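Local structure of SWD1-like protein (Myceliophthora thermophila, 6E29) at residues G47-W52 against L82-Q87; L230-Q235 against R240-P245; V286-Y291 against Y297-G302; A330-G333 against R338-I341. The protein probably serves as a protein-binding WD-repeat subunit of the COMPASS histone H3 methyltransferase complex, the chain here being its beta-propeller domain. One frame throughout, in Å; residues are numbered along the deposited sequence. Where two conformers were deposited one is given.

The domain illustrates how a seven-bladed propeller is built from local hairpins and held by packing between blades. From the N terminus, interaction 1 comes first and spans the widest gap in sequence, bringing 47-52 of one blade against 82-87 of the next. Interactions 2, 3 and 4 each close a short hairpin turn, pairing the second strand with the third in three successive blades. All four lie in series, none nested in or crossing another. Interactions 2 and 3 touch, with Leu231 CD1 3.7 Å from Val286 CG1, whereas 1 and 2 lie on opposite sides of the chain's centre. Interaction 4 belongs to the blade shared by both chain termini.

Interaction 1. Residues G47-W52 against L82-Q87; sequences GTVVIW and LLSACQ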
loop_
_atom_site.group_PDB
_atom_site.type_symbol
_atom_site.label_atom_id
_atom_site.label_comp_id
_atom_site.label_asym_id
_atom_site.label_seq_id
_atom_site.Cartn_x
_atom_site.Cartn_y
_atom_site.Cartn_z
ATOM N N GLY B 47 11.292 14.503 -0.201
ATOM C CA GLY B 47 11.750 13.521 0.753
ATOM C C GLY B 47 11.439 13.845 2.197
ATOM O O GLY B 47 11.637 12.984 3.065
ATOM N N THR B 48 10.926 15.036 2.487
ATOM C CA THR B 48 10.560 15.342 3.863
ATOM C C THR B 48 9.267 14.623 4.259
ATOM O O THR B 48 8.362 14.432 3.444
ATOM C CB THR B 48 10.396 16.850 4.056
ATOM O OG1 THR B 48 11.561 17.522 3.574
ATOM C CG2 THR B 48 10.195 17.182 5.531
ATOM N N VAL B 49 9.183 14.234 5.533
ATOM C CA VAL B 49 7.982 13.650 6.105
ATOM C C VAL B 49 7.443 14.576 7.183
ATOM O O VAL B 49 8.212 15.087 7.998
ATOM C CB VAL B 49 8.251 12.253 6.685
ATOM C CG1 VAL B 49 6.966 11.725 7.375
ATOM C CG2 VAL B 49 8.668 11.316 5.541
ATOM N N VAL B 50 6.128 14.829 7.148
ATOM C CA VAL B 50 5.483 15.770 8.050
ATOM C C VAL B 50 4.471 15.023 8.911
ATOM O O VAL B 50 3.699 14.196 8.417
ATOM C CB VAL B 50 4.824 16.936 7.281
ATOM C CG1 VAL B 50 4.172 17.928 8.257
ATOM C CG2 VAL B 50 5.876 17.656 6.454
ATOM N N ILE B 51 4.514 15.278 10.206
ATOM C CA ILE B 51 3.576 14.713 11.163
ATOM C C ILE B 51 2.632 15.849 11.536
ATOM O O ILE B 51 3.069 16.835 12.131
ATOM C CB ILE B 51 4.297 14.184 12.409
ATOM C CG1 ILE B 51 5.380 13.147 12.009
ATOM C CG2 ILE B 51 3.280 13.708 13.436
ATOM C CD1 ILE B 51 4.821 12.064 11.016
ATOM N N TRP B 52 1.348 15.723 11.171
ATOM C CA TRP B 52 0.329 16.725 11.505
ATOM C C TRP B 52 -0.434 16.291 12.744
ATOM O O TRP B 52 -0.939 15.171 12.804
ATOM C CB TRP B 52 -0.670 16.894 10.364
ATOM C CG TRP B 52 -0.088 17.323 9.086
ATOM C CD1 TRP B 52 0.500 16.534 8.122
ATOM C CD2 TRP B 52 -0.058 18.658 8.585
ATOM N NE1 TRP B 52 0.915 17.319 7.064
ATOM C CE2 TRP B 52 0.552 18.615 7.312
ATOM C CE3 TRP B 52 -0.515 19.886 9.078
ATOM C CZ2 TRP B 52 0.747 19.756 6.554
ATOM C CZ3 TRP B 52 -0.344 20.989 8.317
ATOM C CH2 TRP B 52 0.292 20.923 7.070
ATOM N N LEU B 82 7.328 5.153 12.733
ATOM C CA LEU B 82 6.794 5.396 11.395
ATOM C C LEU B 82 7.845 4.989 10.391
ATOM O O LEU B 82 8.984 5.461 10.447
ATOM C CB LEU B 82 6.409 6.872 11.196
ATOM C CG LEU B 82 5.908 7.311 9.802
ATOM C CD1 LEU B 82 4.636 6.608 9.487
ATOM C CD2 LEU B 82 5.722 8.830 9.809
ATOM N N LEU B 83 7.464 4.123 9.463
ATOM C CA LEU B 83 8.368 3.639 8.446
ATOM C C LEU B 83 8.069 4.384 7.146
ATOM O O LEU B 83 6.931 4.389 6.678
ATOM C CB LEU B 83 8.164 2.141 8.279
ATOM C CG LEU B 83 9.169 1.446 7.391
ATOM C CD1 LEU B 83 10.449 1.213 8.157
ATOM C CD2 LEU B 83 8.538 0.110 6.917
ATOM N N SER B 84 9.066 5.053 6.601
ATOM C CA SER B 84 8.900 5.801 5.357
ATOM C C SER B 84 9.822 5.256 4.269
ATOM O O SER B 84 10.945 4.817 4.539
ATOM C CB SER B 84 9.175 7.311 5.576
ATOM O OG SER B 84 10.477 7.529 6.177
ATOM N N ALA B 85 9.370 5.327 3.028
ATOM C CA ALA B 85 10.163 4.826 1.919
ATOM C C ALA B 85 10.160 5.862 0.808
ATOM O O ALA B 85 9.220 6.644 0.711
ATOM C CB ALA B 85 9.582 3.505 1.397
ATOM N N CYS B 86 11.186 5.862 -0.051
ATOM C CA CYS B 86 11.256 6.886 -1.089
ATOM C C CYS B 86 11.700 6.295 -2.415
ATOM O O CYS B 86 12.159 5.159 -2.493
ATOM C CB CYS B 86 12.205 8.035 -0.694
ATOM S SG CYS B 86 13.951 7.621 -0.647
ATOM N N GLN B 87 11.592 7.108 -3.467
ATOM C CA GLN B 87 12.129 6.732 -4.767
ATOM C C GLN B 87 13.640 6.746 -4.791
ATOM O O GLN B 87 14.227 6.234 -5.753
ATOM C CB GLN B 87 11.612 7.671 -5.854
ATOM C CG GLN B 87 10.156 7.482 -6.171
ATOM C CD GLN B 87 9.605 8.539 -7.111
ATOM O OE1 GLN B 87 10.257 9.558 -7.392
ATOM N NE2 GLN B 87 8.391 8.304 -7.608
#
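Leu82 pushes its branched end toward Val49 and Ile51, and one methyl, CD2, serves both. Its CG stands anti to the backbone N (chi1 176°), which carries CD2 across to the facing strand. There Ile51 CD1 meets Leu82 CD2 at 3.6 Å, tip to tip, and Val49 CG1 approaches the same methyl in similar fashion at 4.0 Å. Ile51 reaches it through its longer branch, since its CB does not point straight across. The other Val49 branch reaches two residues farther along the neighbouring strand: CG2 lies 4.0 Å from Ser84 CB, its closest point on the serine. Ser84 OG is hydrogen-bonded to Trp94 NE1 of its own sheet and to His66 NE2 in the loop leading into it. A single residue thus offers an apolar carbon to one blade while its oxygen is spent on another set of contacts.

The strands run roughly antiparallel, at 149°, but their axes stay 9.3 Å apart, so side chains alone bridge them. Buried packing of this kind between adjacent blades is characteristic of the WD40 beta-propeller, and the linked His66, Ser84 and Trp94 match the hydrogen-bonded His-Ser/Thr-Trp network of the WD repeat.

Interaction 2. Residues L230-Q235 against R240-P245; sequences LLVNAQ and RTFIVP
Phe242 and Val232 come together because each places a group anti to its own carbonyl carbon: CG of the phenylalanine (chi1 -60°) and CG2 of the valine. The two residues are diagonal neighbours on the face that also carries Leu230 and Arg240, and Val232 CG2 settles 3.6 Å from Phe242 CE2, approaching the ring obliquely. Farther along the hairpin, Val244 CG2 packs on Leu230 CB at 3.8 Å. On the reverse face Leu231 CD1 meets Thr241 CG2 at 3.9 Å. The hydroxyl of that threonine is engaged elsewhere, with Glu262 OE2 and His263 N of the next strand.

The backbones are stitched by two reciprocal pairs of hydrogen bonds, Leu230 with Phe242 and Val232 with Arg240. Within the second pair, Val232 N to Arg240 O is the shorter bond at 2.8 Å, while Arg240 N to Val232 O measures 3.1 Å. Val232 O takes a second donor as well: a water 3.0 Å from it, which in turn accepts from Arg240 NH1 at 2.8 Å, at the edge of the guanidinium and in its plane. The other end of that group, NH2, forms a salt bridge with Asp236 in the hairpin turn.

Arg240 is therefore fixed at both terminal nitrogens, NH1 by a water tied to the strand opposite and NH2 by the acid in the turn. Asp236 probably offsets the charge of the guanidinium where it lies near the turn, with Ala234 CB at its edge, beside a face otherwise made largely of hydrocarbon.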
loop_
_atom_site.group_PDB
_atom_site.type_symbol
_atom_site.label_atom_id
_atom_site.label_comp_id
_atom_site.label_asym_id
_atom_site.label_seq_id
_atom_site.Cartn_x
_atom_site.Cartn_y
_atom_site.Cartn_z
ATOM N N LEU B 230 -9.634 -7.885 1.207
ATOM C CA LEU B 230 -8.483 -7.352 0.501
ATOM C C LEU B 230 -8.999 -6.500 -0.665
ATOM O O LEU B 230 -9.840 -6.949 -1.444
ATOM C CB LEU B 230 -7.618 -8.481 -0.038
ATOM C CG LEU B 230 -6.470 -8.153 -0.978
ATOM C CD1 LEU B 230 -5.315 -7.492 -0.209
ATOM C CD2 LEU B 230 -6.054 -9.475 -1.665
ATOM N N LEU B 231 -8.440 -5.324 -0.803
ATOM C CA LEU B 231 -8.717 -4.397 -1.889
ATOM C C LEU B 231 -7.510 -4.356 -2.801
ATOM O O LEU B 231 -6.370 -4.249 -2.340
ATOM C CB LEU B 231 -8.998 -3.005 -1.279
ATOM C CG LEU B 231 -9.135 -1.773 -2.163
ATOM C CD1 LEU B 231 -10.359 -1.974 -3.018
ATOM C CD2 LEU B 231 -9.324 -0.547 -1.201
ATOM N N VAL B 232 -7.759 -4.423 -4.099
ATOM C CA VAL B 232 -6.704 -4.578 -5.089
ATOM C C VAL B 232 -6.933 -3.564 -6.211
ATOM O O VAL B 232 -8.010 -3.522 -6.777
ATOM C CB VAL B 232 -6.678 -5.977 -5.710
ATOM C CG1 VAL B 232 -5.504 -6.052 -6.730
ATOM C CG2 VAL B 232 -6.570 -7.079 -4.639
ATOM N N ASN B 233 -5.949 -2.718 -6.486
ATOM C CA ASN B 233 -6.003 -1.857 -7.664
ATOM C C ASN B 233 -5.016 -2.412 -8.679
ATOM O O ASN B 233 -3.864 -2.709 -8.328
ATOM C CB ASN B 233 -5.653 -0.399 -7.360
ATOM C CG ASN B 233 -5.944 0.528 -8.551
ATOM O OD1 ASN B 233 -6.831 0.244 -9.367
ATOM N ND2 ASN B 233 -5.196 1.607 -8.663
ATOM N N ALA B 234 -5.439 -2.482 -9.924
ATOM C CA ALA B 234 -4.590 -3.009 -10.984
ATOM C C ALA B 234 -4.851 -2.236 -12.262
ATOM O O ALA B 234 -5.868 -1.558 -12.413
ATOM C CB ALA B 234 -4.834 -4.519 -11.188
ATOM N N GLN B 235 -3.947 -2.373 -13.209
ATOM C CA GLN B 235 -3.966 -1.501 -14.364
ATOM C C GLN B 235 -4.975 -1.925 -15.425
ATOM O O GLN B 235 -4.862 -1.482 -16.560
ATOM C CB GLN B 235 -2.573 -1.448 -14.982
ATOM C CG GLN B 235 -1.591 -0.582 -14.174
ATOM C CD GLN B 235 -0.312 -0.318 -14.990
ATOM O OE1 GLN B 235 0.000 -1.060 -15.935
ATOM N NE2 GLN B 235 0.411 0.750 -14.649
ATOM N N ARG B 240 -11.002 -4.343 -7.253
ATOM C CA ARG B 240 -11.558 -5.615 -6.798
ATOM C C ARG B 240 -11.378 -5.754 -5.307
ATOM O O ARG B 240 -10.334 -5.356 -4.778
ATOM C CB ARG B 240 -10.842 -6.804 -7.435
ATOM C CG ARG B 240 -11.070 -6.805 -8.987
ATOM C CD ARG B 240 -10.187 -7.881 -9.617
ATOM N NE ARG B 240 -10.348 -8.016 -11.070
ATOM C CZ ARG B 240 -9.653 -7.348 -11.980
ATOM N NH1 ARG B 240 -8.721 -6.449 -11.625
ATOM N NH2 ARG B 240 -9.893 -7.580 -13.275
ATOM N N THR B 241 -12.375 -6.342 -4.657
ATOM C CA THR B 241 -12.257 -6.786 -3.278
ATOM C C THR B 241 -12.354 -8.301 -3.245
ATOM O O THR B 241 -13.070 -8.913 -4.047
ATOM C CB THR B 241 -13.318 -6.173 -2.391
ATOM O OG1 THR B 241 -14.625 -6.388 -2.965
ATOM C CG2 THR B 241 -13.032 -4.643 -2.246
ATOM N N PHE B 242 -11.621 -8.898 -2.326
ATOM C CA PHE B 242 -11.621 -10.344 -2.163
ATOM C C PHE B 242 -11.777 -10.703 -0.704
ATOM O O PHE B 242 -11.351 -9.955 0.184
ATOM C CB PHE B 242 -10.337 -11.002 -2.636
ATOM C CG PHE B 242 -10.033 -10.786 -4.059
ATOM C CD1 PHE B 242 -10.269 -11.785 -5.004
ATOM C CD2 PHE B 242 -9.458 -9.579 -4.452
ATOM C CE1 PHE B 242 -9.984 -11.538 -6.346
ATOM C CE2 PHE B 242 -9.183 -9.333 -5.749
ATOM C CZ PHE B 242 -9.434 -10.338 -6.716
ATOM N N ILE B 243 -12.327 -11.906 -0.484
ATOM C CA ILE B 243 -12.500 -12.490 0.850
ATOM C C ILE B 243 -11.235 -13.260 1.195
ATOM O O ILE B 243 -10.895 -14.212 0.503
ATOM C CB ILE B 243 -13.719 -13.421 0.884
ATOM C CG1 ILE B 243 -14.948 -12.696 0.319
ATOM C CG2 ILE B 243 -13.968 -13.892 2.295
ATOM C CD1 ILE B 243 -15.223 -11.362 1.006
ATOM N N VAL B 244 -10.543 -12.863 2.251
ATOM C CA VAL B 244 -9.206 -13.436 2.499
ATOM C C VAL B 244 -9.365 -14.773 3.153
ATOM O O VAL B 244 -10.235 -14.937 4.031
ATOM C CB VAL B 244 -8.376 -12.466 3.358
ATOM C CG1 VAL B 244 -7.156 -13.155 3.931
ATOM C CG2 VAL B 244 -7.945 -11.213 2.562
ATOM N N PRO B 245 -8.603 -15.808 2.759
ATOM C CA PRO B 245 -8.791 -17.135 3.341
ATOM C C PRO B 245 -8.304 -17.204 4.780
ATOM O O PRO B 245 -7.589 -16.344 5.311
ATOM C CB PRO B 245 -7.974 -18.064 2.443
ATOM C CG PRO B 245 -6.900 -17.186 1.913
ATOM C CD PRO B 245 -7.579 -15.830 1.693
HETATM O O HOH W 1 -8.010 -5.003 -9.345
#

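Interaction 3. Residues V286-Y291 against Y297-G302; sequences VAASTY and YIWERG
Trp299 leans back over the strand of Val286 and Ala288, and its side chain can be followed outward from the backbone. CB lies 4.1 Å from Val286 O. A chi1 of -60°, with CG anti to the carbonyl carbon, then brings the six-membered ring over, and CE3 passes the same oxygen at 3.5 Å, the oxygen sitting at the ring edge near its plane. One atom farther, CZ3 meets Ala288 CB at 3.9 Å, again edge-on and in plane. The small alanine, a diagonal neighbour, thus bounds the rim of the indole. Beyond the hairpin, Trp274 meets this ring edge-to-face, and Phe265 meets it with the planes at about 40°.

On the same face, Tyr297 presents an edge to Thr290, whose OG1 lies 3.4 Å from CE1. That hydroxyl has its polar partner in Glu295 O, within the turn. At the other end of the hairpin, Arg301 crosses Val286 at about a right angle, with its CG 3.9 Å from Val286 CG2. The arginine then bends and sends its guanidinium to a salt bridge with Glu262 of the preceding blade.

Four backbone hydrogen bonds join the strands, reciprocal between Val286 and Trp299 and between Ala288 and Tyr297. Val286 O accepts a short, fairly straight bond from Trp299 N, at 2.8 Å, while lying beside the same residue's indole edge. Ring C-H groups are mildly positive, so the carbonyl probably gains a weakly polar neighbour in the ring edge besides its backbone donor.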
loop_
_atom_site.group_PDB
_atom_site.type_symbol
_atom_site.label_atom_id
_atom_site.label_comp_id
_atom_site.label_asym_id
_atom_site.label_seq_id
_atom_site.Cartn_x
_atom_site.Cartn_y
_atom_site.Cartn_z
ATOM N N VAL B 286 -15.356 1.769 -0.374
ATOM C CA VAL B 286 -14.112 1.824 -1.145
ATOM C C VAL B 286 -14.101 3.166 -1.881
ATOM O O VAL B 286 -15.060 3.488 -2.579
ATOM C CB VAL B 286 -14.029 0.656 -2.162
ATOM C CG1 VAL B 286 -12.823 0.841 -3.083
ATOM C CG2 VAL B 286 -13.927 -0.720 -1.400
ATOM N N ALA B 287 -13.004 3.916 -1.763
ATOM C CA ALA B 287 -12.833 5.160 -2.511
ATOM C C ALA B 287 -11.679 4.997 -3.491
ATOM O O ALA B 287 -10.758 4.192 -3.261
ATOM C CB ALA B 287 -12.549 6.347 -1.592
ATOM N N ALA B 288 -11.729 5.765 -4.577
ATOM C CA ALA B 288 -10.615 5.809 -5.516
ATOM C C ALA B 288 -10.497 7.203 -6.115
ATOM O O ALA B 288 -11.513 7.846 -6.411
ATOM C CB ALA B 288 -10.815 4.803 -6.656
ATOM N N SER B 289 -9.273 7.590 -6.430
ATOM C CA SER B 289 -8.981 8.709 -7.321
ATOM C C SER B 289 -8.802 8.211 -8.753
ATOM O O SER B 289 -8.499 7.043 -8.997
ATOM C CB SER B 289 -7.709 9.428 -6.889
ATOM O OG SER B 289 -6.648 8.477 -6.786
ATOM N N THR B 290 -8.960 9.131 -9.700
ATOM C CA THR B 290 -9.119 8.819 -11.117
ATOM C C THR B 290 -7.972 9.419 -11.902
ATOM O O THR B 290 -7.702 10.622 -11.776
ATOM C CB THR B 290 -10.442 9.397 -11.620
ATOM O OG1 THR B 290 -11.446 9.176 -10.631
ATOM C CG2 THR B 290 -10.858 8.710 -12.943
ATOM N N TYR B 291 -7.285 8.581 -12.689
ATOM C CA TYR B 291 -6.246 9.061 -13.591
ATOM C C TYR B 291 -6.828 10.064 -14.561
ATOM O O TYR B 291 -7.911 9.848 -15.111
ATOM C CB TYR B 291 -5.632 7.903 -14.401
ATOM C CG TYR B 291 -4.452 7.254 -13.716
ATOM C CD1 TYR B 291 -4.452 5.892 -13.411
ATOM C CD2 TYR B 291 -3.348 8.011 -13.342
ATOM C CE1 TYR B 291 -3.376 5.304 -12.769
ATOM C CE2 TYR B 291 -2.274 7.437 -12.702
ATOM C CZ TYR B 291 -2.301 6.099 -12.409
ATOM O OH TYR B 291 -1.222 5.570 -11.783
ATOM N N TYR B 297 -14.265 8.739 -6.508
ATOM C CA TYR B 297 -15.436 7.882 -6.550
ATOM C C TYR B 297 -15.497 7.130 -5.237
ATOM O O TYR B 297 -14.461 6.674 -4.754
ATOM C CB TYR B 297 -15.357 6.884 -7.715
ATOM C CG TYR B 297 -15.585 7.604 -9.057
ATOM C CD1 TYR B 297 -14.593 8.416 -9.606
ATOM C CD2 TYR B 297 -16.780 7.462 -9.759
ATOM C CE1 TYR B 297 -14.794 9.078 -10.814
ATOM C CE2 TYR B 297 -16.983 8.116 -10.982
ATOM C CZ TYR B 297 -15.981 8.926 -11.491
ATOM O OH TYR B 297 -16.158 9.584 -12.692
ATOM N N ILE B 298 -16.713 6.950 -4.699
ATOM C CA ILE B 298 -16.910 6.150 -3.482
ATOM C C ILE B 298 -17.995 5.108 -3.755
ATOM O O ILE B 298 -19.111 5.458 -4.152
ATOM C CB ILE B 298 -17.289 7.029 -2.282
ATOM C CG1 ILE B 298 -16.236 8.148 -2.087
ATOM C CG2 ILE B 298 -17.392 6.195 -1.034
ATOM C CD1 ILE B 298 -16.624 9.127 -0.911
ATOM N N TRP B 299 -17.651 3.832 -3.588
ATOM C CA TRP B 299 -18.606 2.728 -3.668
ATOM C C TRP B 299 -18.828 2.120 -2.281
ATOM O O TRP B 299 -17.976 2.231 -1.386
ATOM C CB TRP B 299 -18.103 1.632 -4.599
ATOM C CG TRP B 299 -17.865 2.024 -5.998
ATOM C CD1 TRP B 299 -18.747 1.881 -7.063
ATOM C CD2 TRP B 299 -16.640 2.532 -6.555
ATOM N NE1 TRP B 299 -18.149 2.299 -8.215
ATOM C CE2 TRP B 299 -16.859 2.700 -7.945
ATOM C CE3 TRP B 299 -15.377 2.855 -6.015
ATOM C CZ2 TRP B 299 -15.874 3.214 -8.805
ATOM C CZ3 TRP B 299 -14.390 3.345 -6.869
ATOM C CH2 TRP B 299 -14.641 3.512 -8.255
ATOM N N GLU B 300 -19.933 1.400 -2.134
ATOM C CA GLU B 300 -20.209 0.701 -0.886
ATOM C C GLU B 300 -20.112 -0.801 -1.125
ATOM O O GLU B 300 -20.558 -1.303 -2.156
ATOM C CB GLU B 300 -21.593 1.087 -0.321
ATOM C CG GLU B 300 -22.723 0.975 -1.317
ATOM C CD GLU B 300 -23.276 -0.440 -1.358
ATOM O OE1 GLU B 300 -23.207 -1.118 -0.289
ATOM O OE2 GLU B 300 -23.719 -0.867 -2.452
ATOM N N ARG B 301 -19.519 -1.512 -0.179
ATOM C CA ARG B 301 -19.219 -2.942 -0.328
ATOM C C ARG B 301 -20.367 -3.834 0.072
ATOM O O ARG B 301 -20.293 -5.048 -0.145
ATOM C CB ARG B 301 -18.053 -3.333 0.552
ATOM C CG ARG B 301 -16.748 -2.932 0.036
ATOM C CD ARG B 301 -15.660 -3.566 0.874
ATOM N NE ARG B 301 -15.940 -4.960 1.210
ATOM C CZ ARG B 301 -16.097 -5.430 2.442
ATOM N NH1 ARG B 301 -15.990 -4.613 3.495
ATOM N NH2 ARG B 301 -16.381 -6.722 2.620
ATOM N N GLY B 302 -21.387 -3.277 0.714
ATOM C CA GLY B 302 -22.560 -4.069 1.022
ATOM C C GLY B 302 -23.170 -4.670 -0.227
ATOM O O GLY B 302 -23.456 -5.869 -0.280
#

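Interaction 4. Residues A330-G333 against R338-I341; sequences AACG and RINI
Ala331 and Asn340 exchange the central pair of hydrogen bonds in this hairpin: Ala331 N to Asn340 O at 2.8 Å, and Asn340 N to Ala331 O at 3.0 Å. A third bond, from Gly333 N to Arg338 O, is the straightest, with an N-H...O angle of 171°, and fastens the end next to the turn. Between these bonds, CA-H...O contacts fill in the ladder. Ala330 CA approaches Asn340 O at 3.2 Å, while Ile339 CA and Cys332 CA meet Ala331 O and Arg338 O respectively.

Water supplies a second kind of link. One molecule accepts from Asn340 ND2 at 3.0 Å and lies at a like distance from Ala331 O, to which it probably donates. The asparagine amide is thereby connected to the opposite strand through its nitrogen, while its OD1 is hydrogen-bonded to Thr22 OG1.

Across the hairpin, the apolar side-chain contacts lie on the face bearing Ala330, Cys332, Ile339 and Ile341. Ala330 CB faces both isoleucines, 3.8 Å from Ile341 CG1 and 4.1 Å from Ile339 CG2. Ile339 can present CG2 there while its CG1, set beside the backbone N by a chi1 of -58°, turns to Cys332 SG.

Outside the hairpin, strand 317-322 flanks 328-333, and strand 19-23 pairs with 339-343, so the first strand of the chain completes its last blade, the closure classically called the velcro of beta-propellers. Cys332 and Ile339 also pack on Val31 of strand 28-33, which opens the following blade.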
loop_
_atom_site.group_PDB
_atom_site.type_symbol
_atom_site.label_atom_id
_atom_site.label_comp_id
_atom_site.label_asym_id
_atom_site.label_seq_id
_atom_site.Cartn_x
_atom_site.Cartn_y
_atom_site.Cartn_z
ATOM N N ALA B 330 -9.101 11.812 3.127
ATOM C CA ALA B 330 -8.071 12.780 2.769
ATOM C C ALA B 330 -7.495 12.419 1.410
ATOM O O ALA B 330 -7.320 11.242 1.078
ATOM C CB ALA B 330 -6.941 12.804 3.810
ATOM N N ALA B 331 -7.115 13.438 0.653
ATOM C CA ALA B 331 -6.565 13.203 -0.687
ATOM C C ALA B 331 -5.460 14.200 -1.012
ATOM O O ALA B 331 -5.527 15.362 -0.621
ATOM C CB ALA B 331 -7.655 13.286 -1.754
ATOM N N CYS B 332 -4.440 13.740 -1.741
ATOM C CA CYS B 332 -3.307 14.546 -2.165
ATOM C C CYS B 332 -3.548 14.978 -3.586
ATOM O O CYS B 332 -3.728 14.129 -4.464
ATOM C CB CYS B 332 -2.013 13.731 -2.104
ATOM S SG CYS B 332 -1.714 13.032 -0.486
ATOM N N GLY B 333 -3.517 16.291 -3.826
ATOM C CA GLY B 333 -3.612 16.785 -5.194
ATOM C C GLY B 333 -2.294 16.604 -5.942
ATOM O O GLY B 333 -1.218 16.923 -5.425
ATOM N N ARG B 338 -1.597 19.871 -2.321
ATOM C CA ARG B 338 -2.375 20.123 -1.123
ATOM C C ARG B 338 -3.054 18.853 -0.633
ATOM O O ARG B 338 -3.429 17.990 -1.425
ATOM C CB ARG B 338 -3.452 21.154 -1.405
ATOM C CG ARG B 338 -2.843 22.496 -1.656
ATOM C CD ARG B 338 -3.849 23.578 -1.532
ATOM N NE ARG B 338 -4.677 23.717 -2.716
ATOM C CZ ARG B 338 -4.412 24.563 -3.704
ATOM N NH1 ARG B 338 -3.308 25.311 -3.672
ATOM N NH2 ARG B 338 -5.242 24.649 -4.734
ATOM N N ILE B 339 -3.358 18.814 0.670
ATOM C CA ILE B 339 -4.157 17.721 1.204
ATOM C C ILE B 339 -5.534 18.269 1.521
ATOM O O ILE B 339 -5.676 19.159 2.374
ATOM C CB ILE B 339 -3.543 17.086 2.465
ATOM C CG1 ILE B 339 -2.139 16.559 2.175
ATOM C CG2 ILE B 339 -4.472 15.955 2.938
ATOM C CD1 ILE B 339 -1.276 16.417 3.439
ATOM N N ASN B 340 -6.550 17.730 0.853
ATOM C CA ASN B 340 -7.933 18.058 1.166
ATOM C C ASN B 340 -8.583 16.932 1.952
ATOM O O ASN B 340 -8.383 15.756 1.635
ATOM C CB ASN B 340 -8.733 18.312 -0.105
ATOM C CG ASN B 340 -8.430 19.649 -0.696
ATOM O OD1 ASN B 340 -8.968 20.665 -0.247
ATOM N ND2 ASN B 340 -7.544 19.680 -1.694
ATOM N N ILE B 341 -9.406 17.291 2.932
ATOM C CA ILE B 341 -10.106 16.303 3.762
ATOM C C ILE B 341 -11.596 16.545 3.645
ATOM O O ILE B 341 -12.096 17.646 3.986
ATOM C CB ILE B 341 -9.675 16.362 5.233
ATOM C CG1 ILE B 341 -8.178 16.090 5.370
ATOM C CG2 ILE B 341 -10.473 15.349 6.018
ATOM C CD1 ILE B 341 -7.699 16.366 6.796
HETATM O O HOH W 2 -6.240 17.275 -2.812
#